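Side-chain contacts in putative modulator of DNA gyrase (Bacteroides thetaiotaomicron, PDB 1VPB), which is of unconfirmed function but probably acts as a metallopeptidase, and was named as a putative modulator of DNA gyrase: residues V111-P115 with S116-K120; S214-M217 with N218-I221; S277-L280 with N281-N284. All coordinates share one frame; numbering follows the deposited sequence.

Interaction 1: V111-P115 with S116-K120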
loop_
_atom_site.group_PDB
_atom_site.type_symbol
_atom_site.label_atom_id
_atom_site.label_comp_id
_atom_site.label_asym_id
_atom_site.label_seq_id
_atom_site.Cartn_x
_atom_site.Cartn_y
_atom_site.Cartn_z
ATOM N N VAL A 111 24.891 -15.748 -2.684
ATOM C CA VAL A 111 25.990 -16.065 -1.818
ATOM C C VAL A 111 26.102 -15.017 -0.713
ATOM O O VAL A 111 25.536 -13.956 -0.798
ATOM C CB VAL A 111 27.329 -16.138 -2.592
ATOM C CG1 VAL A 111 27.295 -17.265 -3.616
ATOM C CG2 VAL A 111 27.652 -14.794 -3.195
ATOM N N LEU A 112 26.788 -15.383 0.351
ATOM C CA LEU A 112 27.065 -14.413 1.418
ATOM C C LEU A 112 28.188 -13.516 0.927
ATOM O O LEU A 112 29.002 -13.883 0.074
ATOM C CB LEU A 112 27.469 -15.126 2.705
ATOM C CG LEU A 112 26.394 -15.972 3.452
ATOM C CD1 LEU A 112 26.857 -16.403 4.823
ATOM C CD2 LEU A 112 25.157 -15.247 3.569
ATOM N N ALA A 113 28.176 -12.303 1.445
ATOM C CA ALA A 113 29.283 -11.370 1.169
ATOM C C ALA A 113 30.607 -11.904 1.734
ATOM O O ALA A 113 30.636 -12.677 2.682
ATOM C CB ALA A 113 28.969 -10.019 1.813
ATOM N N ASP A 114 31.717 -11.429 1.171
ATOM C CA ASP A 114 33.040 -11.672 1.693
ATOM C C ASP A 114 33.076 -10.999 3.081
ATOM O O ASP A 114 32.804 -9.780 3.155
ATOM C CB ASP A 114 34.024 -10.973 0.786
ATOM C CG ASP A 114 35.471 -11.018 1.258
ATOM O OD1 ASP A 114 35.843 -11.270 2.419
ATOM O OD2 ASP A 114 36.352 -10.797 0.407
ATOM N N PRO A 115 33.378 -11.715 4.136
ATOM C CA PRO A 115 33.299 -11.119 5.484
ATOM C C PRO A 115 34.323 -10.041 5.780
ATOM O O PRO A 115 34.098 -9.282 6.730
ATOM C CB PRO A 115 33.433 -12.324 6.413
ATOM C CG PRO A 115 34.172 -13.253 5.597
ATOM C CD PRO A 115 33.805 -13.106 4.219
ATOM N N SER A 116 35.293 -9.891 4.896
ATOM C CA SER A 116 36.286 -8.795 5.014
ATOM C C SER A 116 35.575 -7.437 4.779
ATOM O O SER A 116 36.049 -6.382 5.267
ATOM C CB SER A 116 37.419 -9.003 4.040
ATOM O OG SER A 116 37.032 -8.708 2.751
ATOM N N ARG A 117 34.411 -7.479 4.097
ATOM C CA ARG A 117 33.598 -6.288 3.849
ATOM C C ARG A 117 32.638 -5.879 4.949
ATOM O O ARG A 117 32.024 -4.826 4.847
ATOM C CB ARG A 117 32.763 -6.490 2.580
ATOM C CG ARG A 117 33.560 -6.783 1.367
ATOM C CD ARG A 117 32.688 -7.073 0.158
ATOM N NE ARG A 117 31.922 -5.894 -0.183
ATOM C CZ ARG A 117 30.611 -5.898 -0.547
ATOM N NH1 ARG A 117 29.897 -7.024 -0.749
ATOM N NH2 ARG A 117 30.063 -4.755 -0.793
ATOM N N TYR A 118 32.436 -6.709 5.975
ATOM C CA TYR A 118 31.493 -6.405 6.997
ATOM C C TYR A 118 31.917 -5.255 7.914
ATOM O O TYR A 118 33.118 -5.044 8.105
ATOM C CB TYR A 118 31.313 -7.615 7.874
ATOM C CG TYR A 118 30.586 -8.798 7.233
ATOM C CD1 TYR A 118 29.597 -8.592 6.286
ATOM C CD2 TYR A 118 30.883 -10.108 7.622
ATOM C CE1 TYR A 118 28.884 -9.689 5.757
ATOM C CE2 TYR A 118 30.154 -11.173 7.136
ATOM C CZ TYR A 118 29.171 -10.963 6.222
ATOM O OH TYR A 118 28.411 -12.044 5.636
ATOM N N TYR A 119 30.941 -4.560 8.443
ATOM C CA TYR A 119 31.205 -3.651 9.567
ATOM C C TYR A 119 31.865 -4.419 10.698
ATOM O O TYR A 119 31.377 -5.412 11.209
ATOM C CB TYR A 119 29.964 -2.959 10.014
ATOM C CG TYR A 119 30.166 -2.038 11.207
ATOM C CD1 TYR A 119 31.043 -0.971 11.122
ATOM C CD2 TYR A 119 29.426 -2.177 12.346
ATOM C CE1 TYR A 119 31.177 -0.124 12.215
ATOM C CE2 TYR A 119 29.567 -1.314 13.416
ATOM C CZ TYR A 119 30.476 -0.289 13.304
ATOM O OH TYR A 119 30.677 0.572 14.385
ATOM N N LYS A 120 32.925 -3.814 11.204
ATOM C CA LYS A 120 33.855 -4.453 12.219
ATOM C C LYS A 120 33.765 -3.748 13.564
ATOM O O LYS A 120 34.520 -4.095 14.468
ATOM C CB LYS A 120 35.281 -4.461 11.683
ATOM C CG LYS A 120 35.516 -5.202 10.345
ATOM C CD LYS A 120 35.192 -6.676 10.469
ATOM C CE LYS A 120 35.413 -7.373 9.123
ATOM N NZ LYS A 120 34.982 -8.884 9.314
HETATM O O HOH W 1 26.433 -11.410 3.783
HETATM O O HOH W 2 31.282 -9.692 -1.315
#
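The carbonyl oxygen P115 O is gripped by two donors from opposite faces of its plane: K120 NZ at 2.8 Å and the backbone Y118 N at 3.2 Å. The lysine gets there because its chain is bent at chi2 (-62°), which folds the ammonium group back over the turn. One residue earlier, D114 forms an Asx turn. Its CG lies anti to the backbone N (chi1 175°), and D114 OD1 accepts from S116 N at 2.9 Å, with the donor above the carboxylate plane, while D114 O takes R117 N at 3.0 Å. A short side-chain acceptor and a proline, which has no N-H to satisfy, both suit the first positions of such a turn. Y118 lays one ring face over P115, with Y118 CD2 3.4 Å from P115 CA, and Y118 CE1 is 4.0 Å from A113 CB. In the ring plane, a water donates to Y118 OH and accepts from A113 N; N179 OD1 also bonds the hydroxyl. With an alanine here, P115 would probably lose its ring cover, and the water and N179 would be left without their hydroxyl partner. The turn lies in the loop between helices 87-101 and 138-150, where Y118 meets I177 of strand 159-177 and F181 of strand 181-198, L112 touches strand 36-52, and A113 rests on T334 of helix 334-340.

Interaction 2: S214-M217 with N218-I221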
loop_
_atom_site.group_PDB
_atom_site.type_symbol
_atom_site.label_atom_id
_atom_site.label_comp_id
_atom_site.label_asym_id
_atom_site.label_seq_id
_atom_site.Cartn_x
_atom_site.Cartn_y
_atom_site.Cartn_z
ATOM N N SER A 214 11.763 14.431 13.826
ATOM C CA SER A 214 13.068 14.400 14.470
ATOM C C SER A 214 13.291 13.032 15.112
ATOM O O SER A 214 12.326 12.340 15.446
ATOM C CB SER A 214 13.153 15.448 15.584
ATOM O OG SER A 214 14.465 15.479 16.148
ATOM N N LEU A 215 14.556 12.697 15.358
ATOM C CA LEU A 215 14.899 11.513 16.069
ATOM C C LEU A 215 14.689 11.744 17.589
ATOM O O LEU A 215 14.620 10.793 18.359
ATOM C CB LEU A 215 16.358 11.173 15.787
ATOM C CG LEU A 215 16.739 10.855 14.335
ATOM C CD1 LEU A 215 18.194 10.401 14.296
ATOM C CD2 LEU A 215 15.900 9.744 13.823
ATOM N N TYR A 216 14.678 13.036 18.029
ATOM C CA TYR A 216 14.565 13.409 19.454
ATOM C C TYR A 216 13.348 14.319 19.744
ATOM O O TYR A 216 13.109 15.260 19.021
ATOM C CB TYR A 216 15.816 14.221 19.857
ATOM C CG TYR A 216 17.048 13.366 19.960
ATOM C CD1 TYR A 216 17.716 12.929 18.841
ATOM C CD2 TYR A 216 17.456 12.886 21.168
ATOM C CE1 TYR A 216 18.835 12.099 18.945
ATOM C CE2 TYR A 216 18.582 12.075 21.288
ATOM C CZ TYR A 216 19.230 11.651 20.170
ATOM O OH TYR A 216 20.347 10.840 20.307
ATOM N N MET A 217 12.579 13.982 20.764
ATOM C CA MET A 217 11.365 14.768 21.131
ATOM C C MET A 217 11.754 16.189 21.397
ATOM O O MET A 217 11.076 17.147 20.962
ATOM C CB MET A 217 10.655 14.147 22.327
ATOM C CG MET A 217 9.449 14.961 22.798
ATOM S SD MET A 217 8.173 15.152 21.532
ATOM C CE MET A 217 7.243 13.761 22.007
ATOM N N ASN A 218 12.885 16.350 22.091
ATOM C CA ASN A 218 13.347 17.680 22.446
ATOM C C ASN A 218 13.654 18.555 21.227
ATOM O O ASN A 218 13.477 19.765 21.283
ATOM C CB ASN A 218 14.578 17.594 23.342
ATOM C CG ASN A 218 14.924 18.925 23.970
ATOM O OD1 ASN A 218 15.948 19.511 23.651
ATOM N ND2 ASN A 218 14.052 19.422 24.834
ATOM N N ASP A 219 14.108 17.952 20.139
ATOM C CA ASP A 219 14.451 18.642 18.925
ATOM C C ASP A 219 13.313 18.821 17.933
ATOM O O ASP A 219 13.427 19.592 16.980
ATOM C CB ASP A 219 15.622 17.953 18.213
ATOM C CG ASP A 219 16.842 17.798 19.093
ATOM O OD1 ASP A 219 17.028 18.573 20.062
ATOM O OD2 ASP A 219 17.704 16.924 18.883
ATOM N N LEU A 220 12.214 18.114 18.117
ATOM C CA LEU A 220 11.119 18.238 17.151
ATOM C C LEU A 220 10.554 19.648 17.198
ATOM O O LEU A 220 10.227 20.160 18.274
ATOM C CB LEU A 220 10.024 17.251 17.525
ATOM C CG LEU A 220 8.705 17.203 16.747
ATOM C CD1 LEU A 220 8.926 16.725 15.316
ATOM C CD2 LEU A 220 7.689 16.304 17.501
ATOM N N ILE A 221 10.416 20.236 16.020
ATOM C CA ILE A 221 9.719 21.490 15.868
ATOM C C ILE A 221 8.226 21.234 16.011
ATOM O O ILE A 221 7.658 20.443 15.274
ATOM C CB ILE A 221 10.013 22.116 14.522
ATOM C CG1 ILE A 221 11.490 22.516 14.412
ATOM C CG2 ILE A 221 9.151 23.354 14.328
ATOM C CD1 ILE A 221 11.944 22.638 12.993
#
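An ST turn at the end of strand 207-214, formed by one of two conformers of S214, leads into a tight turn over residues 216-220. S214 OG, anti to its own nitrogen (chi1 -176°), accepts from Y216 N at 3.1 Å in a nearly straight bond of 166°; serine suits the spot because its short hydroxyl can fold onto the backbone two residues on. The same OG packs against D219 CB at 3.4 Å, and S214 CB lies 3.8 Å from L220 CA, which sets the end of strand 207-214 against the far end of the turn. Within it, L220 N bonds M217 O at 3.2 Å, while Y216 O receives weak bonds from D219 N and L220 N. Y216 and D219 run side by side, pointing the same way, their flat groups turned 41° apart, with D219 OD2 3.4 Å from Y216 CB. On the buried side M217 SD meets L220 CD2 at 4.2 Å, the thioether sulfur against a leucine methyl. Y216 OH bonds K127 O, and its ring takes a cation-pi contact from K302. Ahead of helix 225-234, M217 and L220 pack on Y190 of strand 181-198, the neighbour of strand 207-214 in the antiparallel sheet.

Interaction 3: S277-L280 with N281-N284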
loop_
_atom_site.group_PDB
_atom_site.type_symbol
_atom_site.label_atom_id
_atom_site.label_comp_id
_atom_site.label_asym_id
_atom_site.label_seq_id
_atom_site.Cartn_x
_atom_site.Cartn_y
_atom_site.Cartn_z
ATOM N N SER A 277 17.771 0.701 -16.771
ATOM C CA SER A 277 18.330 1.888 -16.146
ATOM C C SER A 277 18.906 2.785 -17.169
ATOM O O SER A 277 19.795 2.406 -17.939
ATOM C CB SER A 277 19.397 1.527 -15.114
ATOM O OG SER A 277 20.134 2.715 -14.789
ATOM N N PHE A 278 18.415 4.015 -17.206
ATOM C CA PHE A 278 18.953 4.997 -18.153
ATOM C C PHE A 278 20.348 5.511 -17.785
ATOM O O PHE A 278 20.939 6.320 -18.528
ATOM C CB PHE A 278 17.987 6.173 -18.320
ATOM C CG PHE A 278 17.722 6.978 -17.056
ATOM C CD1 PHE A 278 16.683 6.639 -16.199
ATOM C CD2 PHE A 278 18.487 8.125 -16.743
ATOM C CE1 PHE A 278 16.404 7.387 -15.036
ATOM C CE2 PHE A 278 18.224 8.849 -15.551
ATOM C CZ PHE A 278 17.191 8.497 -14.727
ATOM N N LEU A 279 20.837 5.089 -16.613
ATOM C CA LEU A 279 22.207 5.368 -16.211
ATOM C C LEU A 279 23.183 4.200 -16.412
ATOM O O LEU A 279 24.340 4.284 -16.053
ATOM C CB LEU A 279 22.227 5.845 -14.755
ATOM C CG LEU A 279 21.461 7.181 -14.583
ATOM C CD1 LEU A 279 21.628 7.654 -13.141
ATOM C CD2 LEU A 279 21.976 8.204 -15.509
ATOM N N LEU A 280 22.731 3.141 -17.085
ATOM C CA LEU A 280 23.610 2.025 -17.388
ATOM C C LEU A 280 24.686 2.585 -18.293
ATOM O O LEU A 280 24.391 3.423 -19.166
ATOM C CB LEU A 280 22.821 0.953 -18.130
ATOM C CG LEU A 280 23.561 -0.326 -18.505
ATOM C CD1 LEU A 280 23.858 -1.172 -17.285
ATOM C CD2 LEU A 280 22.682 -1.066 -19.531
ATOM N N ASN A 281 25.925 2.154 -18.077
ATOM C CA ASN A 281 27.074 2.578 -18.902
ATOM C C ASN A 281 27.431 4.065 -18.805
ATOM O O ASN A 281 28.034 4.628 -19.707
ATOM C CB ASN A 281 26.874 2.224 -20.394
ATOM C CG ASN A 281 26.747 0.733 -20.635
ATOM O OD1 ASN A 281 27.294 -0.104 -19.881
ATOM N ND2 ASN A 281 26.003 0.381 -21.683
ATOM N N LYS A 282 27.021 4.716 -17.733
ATOM C CA LYS A 282 27.349 6.137 -17.548
ATOM C C LYS A 282 28.350 6.354 -16.413
ATOM O O LYS A 282 28.691 7.504 -16.108
ATOM C CB LYS A 282 26.093 6.905 -17.241
ATOM C CG LYS A 282 24.960 6.821 -18.273
ATOM C CD LYS A 282 25.317 7.239 -19.621
ATOM C CE LYS A 282 24.061 7.173 -20.493
ATOM N NZ LYS A 282 24.428 6.918 -21.896
ATOM N N LEU A 283 28.853 5.276 -15.803
ATOM C CA LEU A 283 29.738 5.406 -14.666
ATOM C C LEU A 283 30.985 6.154 -15.111
ATOM O O LEU A 283 31.534 5.876 -16.170
ATOM C CB LEU A 283 30.075 4.032 -14.053
ATOM C CG LEU A 283 30.853 4.008 -12.739
ATOM C CD1 LEU A 283 30.024 4.591 -11.583
ATOM C CD2 LEU A 283 31.237 2.598 -12.402
ATOM N N ASN A 284 31.400 7.119 -14.280
ATOM C CA ASN A 284 32.580 7.928 -14.516
ATOM C C ASN A 284 32.482 8.790 -15.763
ATOM O O ASN A 284 33.479 9.307 -16.226
ATOM C CB ASN A 284 33.867 7.090 -14.490
ATOM C CG ASN A 284 34.016 6.293 -13.178
ATOM O OD1 ASN A 284 34.181 5.094 -13.241
ATOM N ND2 ASN A 284 33.875 6.950 -12.017
#
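N281 lies alongside L280, the two side chains pointing the same way, with N281 OD1 4.0 Å and ND2 4.1 Å from L280 CG. Its amide is carried there by a first torsion of -62°, CG anti to the carbonyl carbon. The asparagine backbone has positive phi (65°), a conformation that this residue type tolerates better than most, and this fits the third position of a type II beta turn from L279 to K282. The turn closes at K282, whose N bonds L279 O at 3.2 Å. Y330 OH bonds both of these backbone atoms, so the closure has a second link through a tyrosine hydroxyl. Overlapping the type II turn at L279 and L280, a type I turn from S277 to L280 is closed by L280 N and S277 O at 3.1 Å, and S277 OG accepts from L279 N to form an ST turn. From K282 the aliphatic chain folds back across both turns: K282 CG lies 3.4 Å from L279 O and 4.3 Å from L279 CD2, and K282 CE comes within 3.8 Å of F278 O. A long, flexible lysine can bend at chi2 and lay its methylenes over backbone carbonyls.

How the interactions relate
From the N terminus the three contacts come in series, each closing a short local turn; none nests in or crosses another. Interaction 1 closes its turn in the loop from helix 87-101 to helix 138-150 and joins it to strands 36-52 and 159-177 of the six-stranded antiparallel sheet and to helix 334-340. Interaction 2 follows strand 207-214, an outermost strand of that sheet within this chain, and leads toward helix 225-234. Interaction 3, between helix 269-273 and strand 294-296, packs on helices 269-273 and 416-421. Its centre lies about 39 Å from that of interaction 2, on the opposite side of the chain's centre. Interactions 1 and 3 are about 26 Å apart between centres.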